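Local coordinates for protein transcription factor GAMBIF1 (Anopheles gambiae, PDB 1BVO) that probably activates RNA polymerase II transcription as a sequence-specific Rel-family factor, this piece being the specificity domain that contacts DNA, at residues N72-E77 / G101-K106. Residues are numbered along the deposited sequence; the frame is centred on the assembly and turned at random.
Sequences NLVGKE and GIQCVK. With nucleotides of chain B; nucleotides of chain A.
Asn-72 and Gln-103 exchange a reciprocal pair of backbone hydrogen bonds, 3.0 Å from Asn-72 N to Gln-103 O and 2.8 Å from Gln-103 N to Asn-72 O. Two residues along, Val-74 and Gly-101 repeat the pattern: Val-74 N donates to Gly-101 O at 2.9 Å, and Gly-101 N returns a bond to Val-74 O at 2.8 Å. The result is a two-stranded antiparallel ribbon within the Rel homology DNA-binding domain, a p53-like beta fold, and it illustrates how two hydrogen-bonded pairs can frame one non-hydrogen-bonded pair. The strands are well twisted: the N-to-C directions of the two short segments make an angle of 138°, well short of the 180° of a flat antiparallel pair.

Leu-73 and Ile-102 form the central pair and send their side chains inward, running next to each other in the same direction, with Leu-73 CD2 3.5 Å from Ile-102 CG1. This apolar face packs on the main beta sheet: Leu-73 touches Val-56 and Leu-145, Ile-102 touches Val-143. Along the ribbon's outer edges, backbone bonds link Leu-73 to Gly-82 and Ile-102 to Arg-17.

Asn-72, Val-74 and Gln-103 occupy the other face, which is partly exposed. Gln-103 sets CG anti to its own N (chi1 -160°) and continues extended, thereby lying across the Val-74 side chain, roughly perpendicular to it; its amide comes alongside the methyls, OE1 4.0 Å from Val-74 CG1 and NE2 4.2 Å from Val-74 CG2. Past Val-105 the chain reaches the DNA backbone, modelled here as overlapping copies that leave the nucleotide's identity doubtful; the outstretched Lys-106 donates a 2.7 Å hydrogen bond from NZ to a phosphate oxygen, OP1 of DT10 of chain A in one copy.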
loop_
_atom_site.group_PDB
_atom_site.type_symbol
_atom_site.label_atom_id
_atom_site.label_comp_id
_atom_site.label_asym_id
_atom_site.label_seq_id
_atom_site.Cartn_x
_atom_site.Cartn_y
_atom_site.Cartn_z
ATOM N N ASN C 72 6.968 13.538 -8.763
ATOM C CA ASN C 72 7.821 13.536 -9.945
ATOM C C ASN C 72 7.028 13.929 -11.173
ATOM O O ASN C 72 5.821 13.641 -11.267
ATOM C CB ASN C 72 8.410 12.144 -10.177
ATOM C CG ASN C 72 9.151 11.616 -8.979
ATOM O OD1 ASN C 72 9.962 12.317 -8.359
ATOM N ND2 ASN C 72 8.858 10.377 -8.621
ATOM N N LEU C 73 7.696 14.606 -12.095
ATOM C CA LEU C 73 7.072 14.987 -13.342
ATOM C C LEU C 73 7.593 14.013 -14.367
ATOM O O LEU C 73 8.796 13.779 -14.446
ATOM C CB LEU C 73 7.478 16.386 -13.757
ATOM C CG LEU C 73 6.730 17.509 -13.058
ATOM C CD1 LEU C 73 7.143 18.850 -13.651
ATOM C CD2 LEU C 73 5.240 17.304 -13.230
ATOM N N VAL C 74 6.691 13.363 -15.077
ATOM C CA VAL C 74 7.114 12.425 -16.089
ATOM C C VAL C 74 6.553 12.950 -17.396
ATOM O O VAL C 74 5.586 13.710 -17.396
ATOM C CB VAL C 74 6.622 11.003 -15.752
ATOM C CG1 VAL C 74 7.246 10.545 -14.436
ATOM C CG2 VAL C 74 5.118 10.967 -15.659
ATOM N N GLY C 75 7.173 12.584 -18.505
ATOM C CA GLY C 75 6.705 13.069 -19.791
ATOM C C GLY C 75 7.616 12.595 -20.907
ATOM O O GLY C 75 8.845 12.601 -20.758
ATOM N N LYS C 76 7.018 12.208 -22.029
ATOM C CA LYS C 76 7.762 11.715 -23.188
ATOM C C LYS C 76 8.922 12.656 -23.466
ATOM O O LYS C 76 9.997 12.212 -23.873
ATOM C CB LYS C 76 6.845 11.672 -24.422
ATOM C CG LYS C 76 6.983 10.458 -25.329
ATOM C CD LYS C 76 5.668 9.672 -25.383
ATOM C CE LYS C 76 4.527 10.516 -25.970
ATOM N NZ LYS C 76 3.255 10.529 -25.138
ATOM N N GLU C 77 8.736 13.937 -23.152
ATOM C CA GLU C 77 9.773 14.919 -23.430
ATOM C C GLU C 77 10.576 15.558 -22.269
ATOM O O GLU C 77 10.053 16.373 -21.487
ATOM C CB GLU C 77 9.184 15.987 -24.372
ATOM C CG GLU C 77 10.181 16.950 -25.032
ATOM C CD GLU C 77 11.302 16.268 -25.811
ATOM O OE1 GLU C 77 11.034 15.490 -26.758
ATOM O OE2 GLU C 77 12.477 16.560 -25.494
ATOM N N GLY C 101 3.279 15.224 -17.161
ATOM C CA GLY C 101 2.385 14.517 -16.265
ATOM C C GLY C 101 2.908 14.518 -14.840
ATOM O O GLY C 101 4.112 14.680 -14.607
ATOM N N ILE C 102 2.009 14.272 -13.890
ATOM C CA ILE C 102 2.400 14.294 -12.497
ATOM C C ILE C 102 2.232 12.924 -11.885
ATOM O O ILE C 102 1.140 12.344 -11.904
ATOM C CB ILE C 102 1.613 15.381 -11.755
ATOM C CG1 ILE C 102 1.899 16.719 -12.425
ATOM C CG2 ILE C 102 2.026 15.456 -10.298
ATOM C CD1 ILE C 102 0.988 17.809 -11.998
ATOM N N GLN C 103 3.358 12.367 -11.461
ATOM C CA GLN C 103 3.384 11.059 -10.834
ATOM C C GLN C 103 3.566 11.291 -9.350
ATOM O O GLN C 103 4.617 11.749 -8.886
ATOM C CB GLN C 103 4.523 10.213 -11.383
ATOM C CG GLN C 103 4.345 8.727 -11.165
ATOM C CD GLN C 103 5.150 7.903 -12.148
ATOM O OE1 GLN C 103 6.315 7.583 -11.890
ATOM N NE2 GLN C 103 4.539 7.565 -13.291
ATOM N N CYS C 104 2.518 10.997 -8.605
ATOM C CA CYS C 104 2.529 11.216 -7.182
ATOM C C CYS C 104 3.200 10.151 -6.356
ATOM O O CYS C 104 2.911 8.960 -6.462
ATOM C CB CYS C 104 1.112 11.392 -6.674
ATOM S SG CYS C 104 0.106 10.003 -7.111
ATOM N N VAL C 105 4.091 10.619 -5.500
ATOM C CA VAL C 105 4.770 9.746 -4.583
ATOM C C VAL C 105 3.775 9.602 -3.459
ATOM O O VAL C 105 3.084 10.562 -3.120
ATOM C CB VAL C 105 5.967 10.413 -3.954
ATOM C CG1 VAL C 105 6.951 9.373 -3.534
ATOM C CG2 VAL C 105 6.590 11.419 -4.888
ATOM N N LYS C 106 3.750 8.429 -2.843
ATOM C CA LYS C 106 2.856 8.145 -1.719
ATOM C C LYS C 106 3.648 8.396 -0.415
ATOM O O LYS C 106 4.884 8.303 -0.421
ATOM C CB LYS C 106 2.365 6.694 -1.815
ATOM C CG LYS C 106 3.462 5.664 -1.993
ATOM C CD LYS C 106 2.916 4.236 -1.995
ATOM C CE LYS C 106 4.071 3.227 -1.829
ATOM N NZ LYS C 106 3.602 1.873 -1.416
ATOM P P DA B 9 -0.767 7.745 -0.374
ATOM O OP1 DA B 9 0.467 7.604 0.446
ATOM O OP2 DA B 9 -0.942 8.935 -1.242
ATOM O "O5'" DA B 9 -1.011 6.385 -1.141
ATOM C "C5'" DA B 9 -0.851 5.186 -0.410
ATOM C "C4'" DA B 9 -1.364 4.009 -1.204
ATOM O "O4'" DA B 9 -2.788 4.128 -1.383
ATOM C "C3'" DA B 9 -0.750 3.817 -2.584
ATOM O "O3'" DA B 9 -0.147 2.516 -2.580
ATOM C "C2'" DA B 9 -1.938 3.944 -3.540
ATOM C "C1'" DA B 9 -3.162 3.683 -2.672
ATOM N N9 DA B 9 -4.371 4.423 -3.031
ATOM C C8 DA B 9 -4.488 5.776 -3.244
ATOM N N7 DA B 9 -5.716 6.164 -3.518
ATOM C C5 DA B 9 -6.444 4.980 -3.489
ATOM C C6 DA B 9 -7.805 4.712 -3.705
ATOM N N6 DA B 9 -8.697 5.655 -4.011
ATOM N N1 DA B 9 -8.213 3.443 -3.600
ATOM C C2 DA B 9 -7.301 2.493 -3.307
ATOM N N3 DA B 9 -6.003 2.626 -3.094
ATOM C C4 DA B 9 -5.629 3.901 -3.195
ATOM P P DT A 9 -0.892 7.707 -0.363
ATOM O OP1 DT A 9 0.348 7.660 0.441
ATOM O OP2 DT A 9 -1.123 8.848 -1.274
ATOM O "O5'" DT A 9 -0.995 6.329 -1.140
ATOM C "C5'" DT A 9 -1.006 5.127 -0.392
ATOM C "C4'" DT A 9 -1.518 3.976 -1.215
ATOM O "O4'" DT A 9 -2.952 4.059 -1.417
ATOM C "C3'" DT A 9 -0.888 3.794 -2.591
ATOM O "O3'" DT A 9 -0.283 2.505 -2.588
ATOM C "C2'" DT A 9 -2.074 3.908 -3.553
ATOM C "C1'" DT A 9 -3.262 3.521 -2.685
ATOM N N1 DT A 9 -4.623 4.014 -3.073
ATOM C C2 DT A 9 -5.666 3.093 -3.190
ATOM O O2 DT A 9 -5.521 1.889 -3.068
ATOM N N3 DT A 9 -6.889 3.636 -3.476
ATOM C C4 DT A 9 -7.181 4.963 -3.677
ATOM O O4 DT A 9 -8.352 5.305 -3.901
ATOM C C5 DT A 9 -6.045 5.861 -3.595
ATOM C C7 DT A 9 -6.254 7.321 -3.868
ATOM C C6 DT A 9 -4.844 5.347 -3.290
ATOM P P DT A 10 0.574 2.008 -3.846
ATOM O OP1 DT A 10 1.823 1.396 -3.326
ATOM O OP2 DT A 10 0.664 3.088 -4.856
ATOM O "O5'" DT A 10 -0.342 0.843 -4.395
ATOM C "C5'" DT A 10 -1.735 1.061 -4.475
ATOM C "C4'" DT A 10 -2.450 -0.237 -4.707
ATOM O "O4'" DT A 10 -3.858 0.061 -4.705
ATOM C "C3'" DT A 10 -2.155 -0.888 -6.057
ATOM O "O3'" DT A 10 -2.054 -2.300 -5.869
ATOM C "C2'" DT A 10 -3.295 -0.420 -6.956
ATOM C "C1'" DT A 10 -4.424 -0.062 -6.002
ATOM N N1 DT A 10 -5.067 1.229 -6.308
ATOM C C2 DT A 10 -6.450 1.290 -6.393
ATOM O O2 DT A 10 -7.172 0.313 -6.255
ATOM N N3 DT A 10 -6.958 2.547 -6.650
ATOM C C4 DT A 10 -6.238 3.715 -6.834
ATOM O O4 DT A 10 -6.834 4.777 -7.051
ATOM C C5 DT A 10 -4.795 3.569 -6.749
ATOM C C7 DT A 10 -3.938 4.774 -6.948
ATOM C C6 DT A 10 -4.289 2.352 -6.493
#